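Local coordinates for 3-carboxy-cis,cis-muconate cycloisomerase (Acinetobacter calcoaceticus, PDB 1Q5N), which is a mainly helical enzyme of the lyase (fumarase/aspartase-like) superfamily, named as a cycloisomerase and assembled from four protein chains, at residues L7-S10 and L11-R15; G232-D235 and R236-E239; R344-D347 and V348-M352. One frame throughout, in Å; residues are numbered along the deposited sequence.

Contact 1 of 3, residues L7-S10 and L11-R15; sequences LYAS and LFYQR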
ATOM      1  N   LEU A   7     -21.222  14.360   3.545  1.00 52.38           N
ATOM      2  CA  LEU A   7     -21.084  15.264   2.388  1.00 50.02           C
ATOM      3  C   LEU A   7     -20.329  14.594   1.252  1.00 49.10           C
ATOM      4  O   LEU A   7     -20.611  14.862   0.095  1.00 50.08           O
ATOM      5  CB  LEU A   7     -20.320  16.541   2.741  1.00 49.42           C
ATOM      6  CG  LEU A   7     -21.001  17.678   3.504  1.00 48.88           C
ATOM      7  CD1 LEU A   7     -19.993  18.845   3.678  1.00 46.57           C
ATOM      8  CD2 LEU A   7     -22.250  18.111   2.748  1.00 46.11           C
ATOM      9  N   TYR A   8     -19.364  13.732   1.584  1.00 47.69           N
ATOM     10  CA  TYR A   8     -18.565  13.037   0.582  1.00 47.24           C
ATOM     11  C   TYR A   8     -19.195  11.785   0.006  1.00 47.82           C
ATOM     12  O   TYR A   8     -18.761  11.305  -1.036  1.00 47.67           O
ATOM     13  CB  TYR A   8     -17.221  12.617   1.148  1.00 46.79           C
ATOM     14  CG  TYR A   8     -16.290  13.752   1.438  1.00 44.70           C
ATOM     15  CD1 TYR A   8     -16.125  14.798   0.528  1.00 44.13           C
ATOM     16  CD2 TYR A   8     -15.586  13.795   2.637  1.00 44.24           C
ATOM     17  CE1 TYR A   8     -15.269  15.885   0.820  1.00 44.83           C
ATOM     18  CE2 TYR A   8     -14.742  14.855   2.936  1.00 44.76           C
ATOM     19  CZ  TYR A   8     -14.584  15.898   2.030  1.00 44.38           C
ATOM     20  OH  TYR A   8     -13.739  16.952   2.360  1.00 47.21           O
ATOM     21  N   ALA A   9     -20.195  11.257   0.698  1.00 47.14           N
ATOM     22  CA  ALA A   9     -20.870  10.042   0.276  1.00 46.64           C
ATOM     23  C   ALA A   9     -21.469  10.238  -1.099  1.00 45.30           C
ATOM     24  O   ALA A   9     -21.508   9.330  -1.922  1.00 43.58           O
ATOM     25  CB  ALA A   9     -21.966   9.701   1.279  1.00 46.23           C
ATOM     26  N   SER A  10     -21.904  11.460  -1.336  1.00 45.36           N
ATOM     27  CA  SER A  10     -22.560  11.812  -2.581  1.00 47.02           C
ATOM     28  C   SER A  10     -21.582  11.876  -3.747  1.00 46.21           C
ATOM     29  O   SER A  10     -21.913  11.620  -4.910  1.00 45.64           O
ATOM     30  CB  SER A  10     -23.241  13.164  -2.385  1.00 50.85           C
ATOM     31  OG  SER A  10     -23.646  13.688  -3.640  1.00 57.23           O
ATOM     32  N   LEU A  11     -20.357  12.222  -3.405  1.00 44.61           N
ATOM     33  CA  LEU A  11     -19.286  12.340  -4.376  1.00 42.85           C
ATOM     34  C   LEU A  11     -18.645  10.992  -4.792  1.00 40.60           C
ATOM     35  O   LEU A  11     -18.416  10.753  -5.959  1.00 38.97           O
ATOM     36  CB  LEU A  11     -18.200  13.201  -3.758  1.00 44.99           C
ATOM     37  CG  LEU A  11     -17.803  14.461  -4.481  1.00 46.34           C
ATOM     38  CD1 LEU A  11     -16.625  15.029  -3.759  1.00 46.02           C
ATOM     39  CD2 LEU A  11     -17.488  14.138  -5.941  1.00 47.43           C
ATOM     40  N   PHE A  12     -18.378  10.118  -3.813  1.00 36.84           N
ATOM     41  CA  PHE A  12     -17.672   8.876  -4.056  1.00 34.35           C
ATOM     42  C   PHE A  12     -18.423   7.549  -3.957  1.00 34.20           C
ATOM     43  O   PHE A  12     -18.009   6.579  -4.566  1.00 32.81           O
ATOM     44  CB  PHE A  12     -16.480   8.802  -3.101  1.00 32.16           C
ATOM     45  CG  PHE A  12     -15.593  10.012  -3.139  1.00 32.44           C
ATOM     46  CD1 PHE A  12     -14.844  10.310  -4.285  1.00 31.20           C
ATOM     47  CD2 PHE A  12     -15.454  10.824  -2.002  1.00 31.70           C
ATOM     48  CE1 PHE A  12     -13.965  11.430  -4.309  1.00 32.90           C
ATOM     49  CE2 PHE A  12     -14.583  11.931  -2.002  1.00 32.66           C
ATOM     50  CZ  PHE A  12     -13.820  12.232  -3.155  1.00 32.38           C
ATOM     51  N   TYR A  13     -19.520   7.494  -3.217  1.00 34.23           N
ATOM     52  CA  TYR A  13     -20.149   6.198  -3.061  1.00 36.91           C
ATOM     53  C   TYR A  13     -21.409   6.035  -3.843  1.00 37.86           C
ATOM     54  O   TYR A  13     -21.750   6.861  -4.668  1.00 38.78           O
ATOM     55  CB  TYR A  13     -20.408   5.908  -1.595  1.00 35.61           C
ATOM     56  CG  TYR A  13     -19.212   6.163  -0.694  1.00 35.44           C
ATOM     57  CD1 TYR A  13     -17.922   5.743  -1.059  1.00 34.83           C
ATOM     58  CD2 TYR A  13     -19.374   6.782   0.547  1.00 36.77           C
ATOM     59  CE1 TYR A  13     -16.831   5.938  -0.227  1.00 33.38           C
ATOM     60  CE2 TYR A  13     -18.276   6.975   1.412  1.00 38.78           C
ATOM     61  CZ  TYR A  13     -16.994   6.554   1.005  1.00 37.86           C
ATOM     62  OH  TYR A  13     -15.890   6.819   1.815  1.00 40.19           O
ATOM     63  N   GLN A  14     -22.073   4.929  -3.610  1.00 37.66           N
ATOM     64  CA  GLN A  14     -23.304   4.636  -4.308  1.00 38.93           C
ATOM     65  C   GLN A  14     -24.321   4.423  -3.194  1.00 39.82           C
ATOM     66  O   GLN A  14     -24.084   3.642  -2.266  1.00 39.66           O
ATOM     67  CB  GLN A  14     -23.102   3.401  -5.175  1.00 38.45           C
ATOM     68  CG  GLN A  14     -24.163   3.171  -6.240  1.00 39.60           C
ATOM     69  CD  GLN A  14     -25.421   2.521  -5.683  1.00 42.27           C
ATOM     70  OE1 GLN A  14     -25.370   1.769  -4.710  1.00 43.00           O
ATOM     71  NE2 GLN A  14     -26.559   2.799  -6.310  1.00 43.53           N
ATOM     72  N   ARG A  15     -25.436   5.131  -3.280  1.00 40.81           N
ATOM     73  CA  ARG A  15     -26.455   5.094  -2.238  1.00 43.37           C
ATOM     74  C   ARG A  15     -26.894   3.718  -1.673  1.00 40.65           C
ATOM     75  O   ARG A  15     -26.868   3.529  -0.480  1.00 39.57           O
ATOM     76  CB  ARG A  15     -27.670   5.881  -2.712  1.00 49.21           C
ATOM     77  CG  ARG A  15     -28.440   6.494  -1.593  1.00 58.30           C
ATOM     78  CD  ARG A  15     -29.895   6.606  -2.018  1.00 67.67           C
ATOM     79  NE  ARG A  15     -30.257   7.969  -2.425  1.00 75.58           N
ATOM     80  CZ  ARG A  15     -31.360   8.286  -3.117  1.00 78.63           C
ATOM     81  NH1 ARG A  15     -32.216   7.327  -3.500  1.00 80.52           N
ATOM     82  NH2 ARG A  15     -31.630   9.565  -3.399  1.00 79.50           N
TER
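Tyr8 and Phe12 lie side by side across a short helical turn near the N-terminus. Phe12 can be followed outward from CB. Its CG is anti to the carbonyl carbon (chi1 -53°), which swings the ring back along the turn. CB and CG are each 4.0 Å from Tyr8 O. CD2 comes closer, 3.5 Å from Tyr8 O, and also meets Tyr8 CB. Next to it, CE2 is 4.1 Å from Tyr8 CD1, an oblique approach. Leu11 CB covers part of one face of the Phe12 ring, offset toward the rim. Tyr8 O takes two backbone N-H groups, a good bond from Phe12 N at 3.0 Å and a weak, bent one from Leu11 N. The next turn bond runs from Tyr13 N to Ala9 O, and Tyr13 then leaves the helix. The phenol OH of Tyr13 bonds Glu333 of helix 323-351. Ser10 OG bonds Ala72 O of the second subunit, and Leu11 packs on Trp328 of that subunit. The turn is thus held between its own chain and a neighbour. On the Tyr13 ring, CD2 lies 3.6 Å from Ala9 CA and 4.0 Å from Ala9 CB.

Contact 2 of 3, residues G232-D235 and R236-E239; sequences GERD and RIVE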
ATOM      1  N   GLY A 232     -10.103 -17.824  11.526  1.00 28.16           N
ATOM      2  CA  GLY A 232      -8.745 -17.371  11.289  1.00 29.22           C
ATOM      3  C   GLY A 232      -8.235 -17.428   9.870  1.00 29.91           C
ATOM      4  O   GLY A 232      -7.211 -16.820   9.612  1.00 29.70           O
ATOM      5  N   GLU A 233      -8.931 -18.128   8.956  1.00 29.14           N
ATOM      6  CA  GLU A 233      -8.482 -18.266   7.561  1.00 28.24           C
ATOM      7  C   GLU A 233      -9.357 -17.288   6.751  1.00 28.68           C
ATOM      8  O   GLU A 233     -10.570 -17.494   6.577  1.00 29.20           O
ATOM      9  CB  GLU A 233      -8.649 -19.733   7.113  1.00 27.13           C
ATOM     10  CG  GLU A 233      -7.689 -20.744   7.843  1.00 28.14           C
ATOM     11  CD  GLU A 233      -7.930 -20.804   9.376  1.00 31.70           C
ATOM     12  OE1 GLU A 233      -9.093 -21.020   9.798  1.00 31.83           O
ATOM     13  OE2 GLU A 233      -6.961 -20.616  10.160  1.00 29.22           O
ATOM     14  N   ARG A 234      -8.749 -16.240   6.222  1.00 26.28           N
ATOM     15  CA  ARG A 234      -9.579 -15.207   5.609  1.00 27.40           C
ATOM     16  C   ARG A 234      -9.550 -15.015   4.108  1.00 26.57           C
ATOM     17  O   ARG A 234      -9.970 -13.962   3.609  1.00 27.34           O
ATOM     18  CB  ARG A 234      -9.256 -13.845   6.295  1.00 27.90           C
ATOM     19  CG  ARG A 234      -9.041 -13.925   7.806  1.00 25.92           C
ATOM     20  CD  ARG A 234     -10.333 -14.318   8.544  1.00 26.97           C
ATOM     21  NE  ARG A 234     -11.339 -13.238   8.527  1.00 27.78           N
ATOM     22  CZ  ARG A 234     -12.620 -13.406   8.876  1.00 28.89           C
ATOM     23  NH1 ARG A 234     -13.073 -14.606   9.261  1.00 25.64           N
ATOM     24  NH2 ARG A 234     -13.455 -12.384   8.870  1.00 28.33           N
ATOM     25  N   ASP A 235      -9.041 -16.005   3.391  1.00 25.84           N
ATOM     26  CA  ASP A 235      -8.964 -15.924   1.943  1.00 26.65           C
ATOM     27  C   ASP A 235     -10.315 -15.568   1.299  1.00 26.33           C
ATOM     28  O   ASP A 235     -10.341 -14.857   0.315  1.00 27.35           O
ATOM     29  CB  ASP A 235      -8.448 -17.256   1.395  1.00 27.18           C
ATOM     30  CG  ASP A 235      -9.300 -18.414   1.861  1.00 29.67           C
ATOM     31  OD1 ASP A 235      -9.279 -18.744   3.092  1.00 28.14           O
ATOM     32  OD2 ASP A 235     -10.018 -18.952   1.000  1.00 28.01           O
ATOM     33  N   ARG A 236     -11.443 -16.000   1.852  1.00 26.25           N
ATOM     34  CA  ARG A 236     -12.716 -15.650   1.217  1.00 27.63           C
ATOM     35  C   ARG A 236     -13.030 -14.126   1.195  1.00 28.53           C
ATOM     36  O   ARG A 236     -13.627 -13.609   0.218  1.00 26.35           O
ATOM     37  CB  ARG A 236     -13.879 -16.401   1.879  1.00 28.47           C
ATOM     38  CG  ARG A 236     -13.945 -17.863   1.517  1.00 27.82           C
ATOM     39  CD  ARG A 236     -14.900 -18.604   2.490  1.00 30.65           C
ATOM     40  NE  ARG A 236     -14.935 -20.055   2.259  1.00 31.42           N
ATOM     41  CZ  ARG A 236     -14.299 -20.966   2.995  1.00 32.20           C
ATOM     42  NH1 ARG A 236     -13.560 -20.604   4.043  1.00 31.82           N
ATOM     43  NH2 ARG A 236     -14.410 -22.246   2.676  1.00 32.32           N
ATOM     44  N   ILE A 237     -12.627 -13.424   2.257  1.00 27.39           N
ATOM     45  CA  ILE A 237     -12.840 -11.994   2.369  1.00 28.62           C
ATOM     46  C   ILE A 237     -11.933 -11.263   1.348  1.00 29.11           C
ATOM     47  O   ILE A 237     -12.387 -10.363   0.596  1.00 28.10           O
ATOM     48  CB  ILE A 237     -12.478 -11.488   3.800  1.00 29.81           C
ATOM     49  CG1 ILE A 237     -13.404 -12.140   4.852  1.00 32.46           C
ATOM     50  CG2 ILE A 237     -12.573  -9.964   3.877  1.00 29.35           C
ATOM     51  CD1 ILE A 237     -14.883 -11.914   4.626  1.00 32.83           C
ATOM     52  N   VAL A 238     -10.661 -11.660   1.328  1.00 27.82           N
ATOM     53  CA  VAL A 238      -9.689 -11.049   0.464  1.00 26.88           C
ATOM     54  C   VAL A 238     -10.088 -11.262  -0.971  1.00 29.51           C
ATOM     55  O   VAL A 238      -9.990 -10.341  -1.803  1.00 29.30           O
ATOM     56  CB  VAL A 238      -8.295 -11.654   0.723  1.00 26.74           C
ATOM     57  CG1 VAL A 238      -7.237 -11.003  -0.178  1.00 27.35           C
ATOM     58  CG2 VAL A 238      -7.936 -11.429   2.178  1.00 26.08           C
ATOM     59  N   GLU A 239     -10.582 -12.470  -1.258  1.00 29.70           N
ATOM     60  CA  GLU A 239     -10.943 -12.816  -2.618  1.00 29.55           C
ATOM     61  C   GLU A 239     -12.026 -11.899  -3.159  1.00 29.94           C
ATOM     62  O   GLU A 239     -11.937 -11.435  -4.313  1.00 27.13           O
ATOM     63  CB  GLU A 239     -11.343 -14.287  -2.703  1.00 29.33           C
ATOM     64  CG  GLU A 239     -11.724 -14.745  -4.111  1.00 30.07           C
ATOM     65  CD  GLU A 239     -11.818 -16.255  -4.262  1.00 30.66           C
ATOM     66  OE1 GLU A 239     -12.200 -16.968  -3.318  1.00 33.71           O
ATOM     67  OE2 GLU A 239     -11.512 -16.737  -5.343  1.00 34.20           O
TER
HETATM   68  O   HOH W   1     -11.608 -18.189   4.125  1.00 28.88           O
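Arg234 and Ile237 run side by side at the N-terminal start of helix 235-261, a long helix of the lyase-type helical fold. Arg234 holds the N-cap position. The tight part is the backbone of the first turn. Glu239 N bonds Asp235 O at 2.9 Å, while Ile237 N and Val238 N both make weak bonds to Arg234 O. Val238 CG2 also presses on Arg234 O at 3.5 Å. The side-chain packing is looser. Arg234 bends at chi2 and chi3, and this folds its guanidinium back so that Ile237 CG1 sits over one face, 4.0 Å from NH2. The charged end of Arg234 has salt bridges to Glu327 and Asp115.

The looser side is bridged by one water, although every residue that touches here is buried. It donates to Glu233 O and to Asp235 OD1, and accepts from Arg236 N and, weakly, from Arg236 NH1. The Asp235 carboxylate also forms salt bridges with Arg179 and Arg183 of the third subunit. Arg236 NE bonds Arg190 O, and its guanidinium makes a cation-pi contact with Trp230. Asp235 and Arg236 do not pair directly. The carboxylate and guanidinium planes are 49° apart, and Asp235 OD1 stays 4.8 Å from Arg236 NH1.

Contact 3 of 3, residues R344-D347 and V348-M352; sequences RTLD and VLKGM
The first torsions of Leu346 and Lys350 bring their aliphatic parts together. Leu346 places CG anti to its own N (chi1 -172°), and CD1 turns toward the next turn of the helix. Lys350 places CG anti to the carbonyl carbon (chi1 -78°) and then runs straight out to NZ. The two side chains cross obliquely, with Leu346 CD1 4.1 Å from Lys350 CE. The contact is between aliphatic parts only, and the ammonium lies beyond it. Asp347 OD1 is 6.6 Å from Lys350 NZ, too far for a salt bridge.

The backbone is alpha-helical, near the C-terminal end of helix 323-351. Four i to i+4 bonds follow in sequence. Val348 N bonds Arg344 O, Leu349 N bonds Thr345 O at 2.8 Å, Lys350 N bonds Leu346 O, and Gly351 N bonds Asp347 O at 3.0 Å. Side chains of the second turn also lie against these carbonyls. Val348 CG2 is 3.5 Å from Arg344 O, and Leu349 CG is 3.6 Å from Thr345 O.

Thr345 OG1 turns back to bond Ala341 O, which satisfies this buried hydroxyl within the same helix. In the bundle of long helices, Thr345 and Leu349 pack on Met254 and Val348 on Trp258, both of helix 235-261, while Arg344 and Val348 touch Ala291 of helix 290-311 and Leu346 and Lys350 lie on Gln135 of helix 110-146. Soon after in the chain, strand 353-354 pairs antiparallel with strand 269-270.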
ATOM      1  N   ARG A 344     -20.820   6.160 -11.641  1.00 35.76           N
ATOM      2  CA  ARG A 344     -20.425   7.291 -12.470  1.00 34.50           C
ATOM      3  C   ARG A 344     -19.965   6.829 -13.876  1.00 34.38           C
ATOM      4  O   ARG A 344     -20.280   7.462 -14.886  1.00 33.99           O
ATOM      5  CB  ARG A 344     -19.367   8.085 -11.740  1.00 35.38           C
ATOM      6  CG  ARG A 344     -20.067   8.947 -10.744  1.00 38.91           C
ATOM      7  CD  ARG A 344     -19.201   9.275  -9.635  1.00 42.97           C
ATOM      8  NE  ARG A 344     -20.006   9.670  -8.485  1.00 49.80           N
ATOM      9  CZ  ARG A 344     -20.304   8.857  -7.461  1.00 50.66           C
ATOM     10  NH1 ARG A 344     -19.865   7.603  -7.426  1.00 48.87           N
ATOM     11  NH2 ARG A 344     -21.055   9.307  -6.464  1.00 54.01           N
ATOM     12  N   THR A 345     -19.260   5.708 -13.956  1.00 32.84           N
ATOM     13  CA  THR A 345     -18.849   5.209 -15.259  1.00 33.12           C
ATOM     14  C   THR A 345     -20.096   4.910 -16.153  1.00 34.89           C
ATOM     15  O   THR A 345     -20.132   5.287 -17.341  1.00 34.52           O
ATOM     16  CB  THR A 345     -17.952   3.970 -15.085  1.00 30.67           C
ATOM     17  OG1 THR A 345     -16.814   4.371 -14.315  1.00 32.07           O
ATOM     18  CG2 THR A 345     -17.488   3.373 -16.473  1.00 28.70           C
ATOM     19  N   LEU A 346     -21.116   4.253 -15.592  1.00 35.76           N
ATOM     20  CA  LEU A 346     -22.357   3.971 -16.345  1.00 35.80           C
ATOM     21  C   LEU A 346     -22.957   5.279 -16.908  1.00 35.67           C
ATOM     22  O   LEU A 346     -23.229   5.366 -18.099  1.00 35.14           O
ATOM     23  CB  LEU A 346     -23.380   3.278 -15.445  1.00 35.25           C
ATOM     24  CG  LEU A 346     -24.615   2.774 -16.193  1.00 36.78           C
ATOM     25  CD1 LEU A 346     -24.243   1.900 -17.385  1.00 33.57           C
ATOM     26  CD2 LEU A 346     -25.440   1.985 -15.179  1.00 38.41           C
ATOM     27  N   ASP A 347     -23.156   6.288 -16.062  1.00 36.09           N
ATOM     28  CA  ASP A 347     -23.664   7.580 -16.538  1.00 38.75           C
ATOM     29  C   ASP A 347     -22.890   8.087 -17.768  1.00 37.92           C
ATOM     30  O   ASP A 347     -23.488   8.558 -18.734  1.00 39.70           O
ATOM     31  CB  ASP A 347     -23.527   8.666 -15.470  1.00 41.93           C
ATOM     32  CG  ASP A 347     -24.536   8.544 -14.400  1.00 46.91           C
ATOM     33  OD1 ASP A 347     -25.469   7.720 -14.578  1.00 50.85           O
ATOM     34  OD2 ASP A 347     -24.398   9.266 -13.374  1.00 49.30           O
ATOM     35  N   VAL A 348     -21.557   8.014 -17.707  1.00 35.60           N
ATOM     36  CA  VAL A 348     -20.717   8.472 -18.796  1.00 33.58           C
ATOM     37  C   VAL A 348     -20.859   7.595 -20.043  1.00 34.93           C
ATOM     38  O   VAL A 348     -20.920   8.125 -21.153  1.00 33.32           O
ATOM     39  CB  VAL A 348     -19.197   8.548 -18.348  1.00 31.39           C
ATOM     40  CG1 VAL A 348     -18.265   8.761 -19.572  1.00 31.52           C
ATOM     41  CG2 VAL A 348     -19.012   9.659 -17.352  1.00 30.34           C
ATOM     42  N   LEU A 349     -20.891   6.262 -19.880  1.00 36.25           N
ATOM     43  CA  LEU A 349     -21.015   5.387 -21.041  1.00 38.43           C
ATOM     44  C   LEU A 349     -22.342   5.612 -21.754  1.00 40.63           C
ATOM     45  O   LEU A 349     -22.403   5.491 -22.972  1.00 41.54           O
ATOM     46  CB  LEU A 349     -20.924   3.925 -20.662  1.00 37.18           C
ATOM     47  CG  LEU A 349     -19.549   3.363 -20.357  1.00 39.87           C
ATOM     48  CD1 LEU A 349     -19.708   1.926 -19.821  1.00 40.19           C
ATOM     49  CD2 LEU A 349     -18.678   3.360 -21.575  1.00 39.04           C
ATOM     50  N   LYS A 350     -23.390   5.943 -20.995  1.00 42.02           N
ATOM     51  CA  LYS A 350     -24.702   6.185 -21.559  1.00 44.50           C
ATOM     52  C   LYS A 350     -24.880   7.536 -22.225  1.00 44.58           C
ATOM     53  O   LYS A 350     -25.484   7.597 -23.286  1.00 43.57           O
ATOM     54  CB  LYS A 350     -25.787   6.053 -20.502  1.00 46.61           C
ATOM     55  CG  LYS A 350     -26.145   4.613 -20.170  1.00 51.62           C
ATOM     56  CD  LYS A 350     -27.264   4.562 -19.130  1.00 54.71           C
ATOM     57  CE  LYS A 350     -27.752   3.143 -18.988  1.00 57.88           C
ATOM     58  NZ  LYS A 350     -28.799   3.058 -17.928  1.00 62.09           N
ATOM     59  N   GLY A 351     -24.365   8.602 -21.618  1.00 43.01           N
ATOM     60  CA  GLY A 351     -24.577   9.923 -22.193  1.00 43.11           C
ATOM     61  C   GLY A 351     -23.369  10.593 -22.812  1.00 43.08           C
ATOM     62  O   GLY A 351     -23.321  11.807 -22.980  1.00 43.03           O
ATOM     63  N   MET A 352     -22.381   9.768 -23.100  1.00 42.94           N
ATOM     64  CA  MET A 352     -21.123  10.147 -23.716  1.00 43.19           C
ATOM     65  C   MET A 352     -21.362  10.978 -25.005  1.00 43.11           C
ATOM     66  O   MET A 352     -22.092  10.553 -25.895  1.00 41.17           O
ATOM     67  CB  MET A 352     -20.432   8.856 -24.088  1.00 44.90           C
ATOM     68  CG  MET A 352     -19.048   8.976 -24.596  1.00 50.48           C
ATOM     69  SD  MET A 352     -18.530   7.393 -25.357  1.00 55.71           S
ATOM     70  CE  MET A 352     -19.312   6.168 -24.296  1.00 53.91           C
TER

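Contacts 1 and 3 touch, although more than 300 residues separate them in the chain. Their centres are 17 Å apart. Arg344 of contact 3 reaches to the N-terminal turn of contact 1, where its NH2 lies 2.9 Å from Ser10 O and 3.1 Å from Tyr13 O, both probable hydrogen bonds. Contact 2 stands apart. Its nearest atoms are about 17 Å from contact 1 and about 19 Å from contact 3. Helix 235-261 links contacts 2 and 3: contact 2 opens it, and contact 3 packs on it further along. Contacts 1 and 2 each meet a different neighbouring subunit, whereas contact 3 meets none.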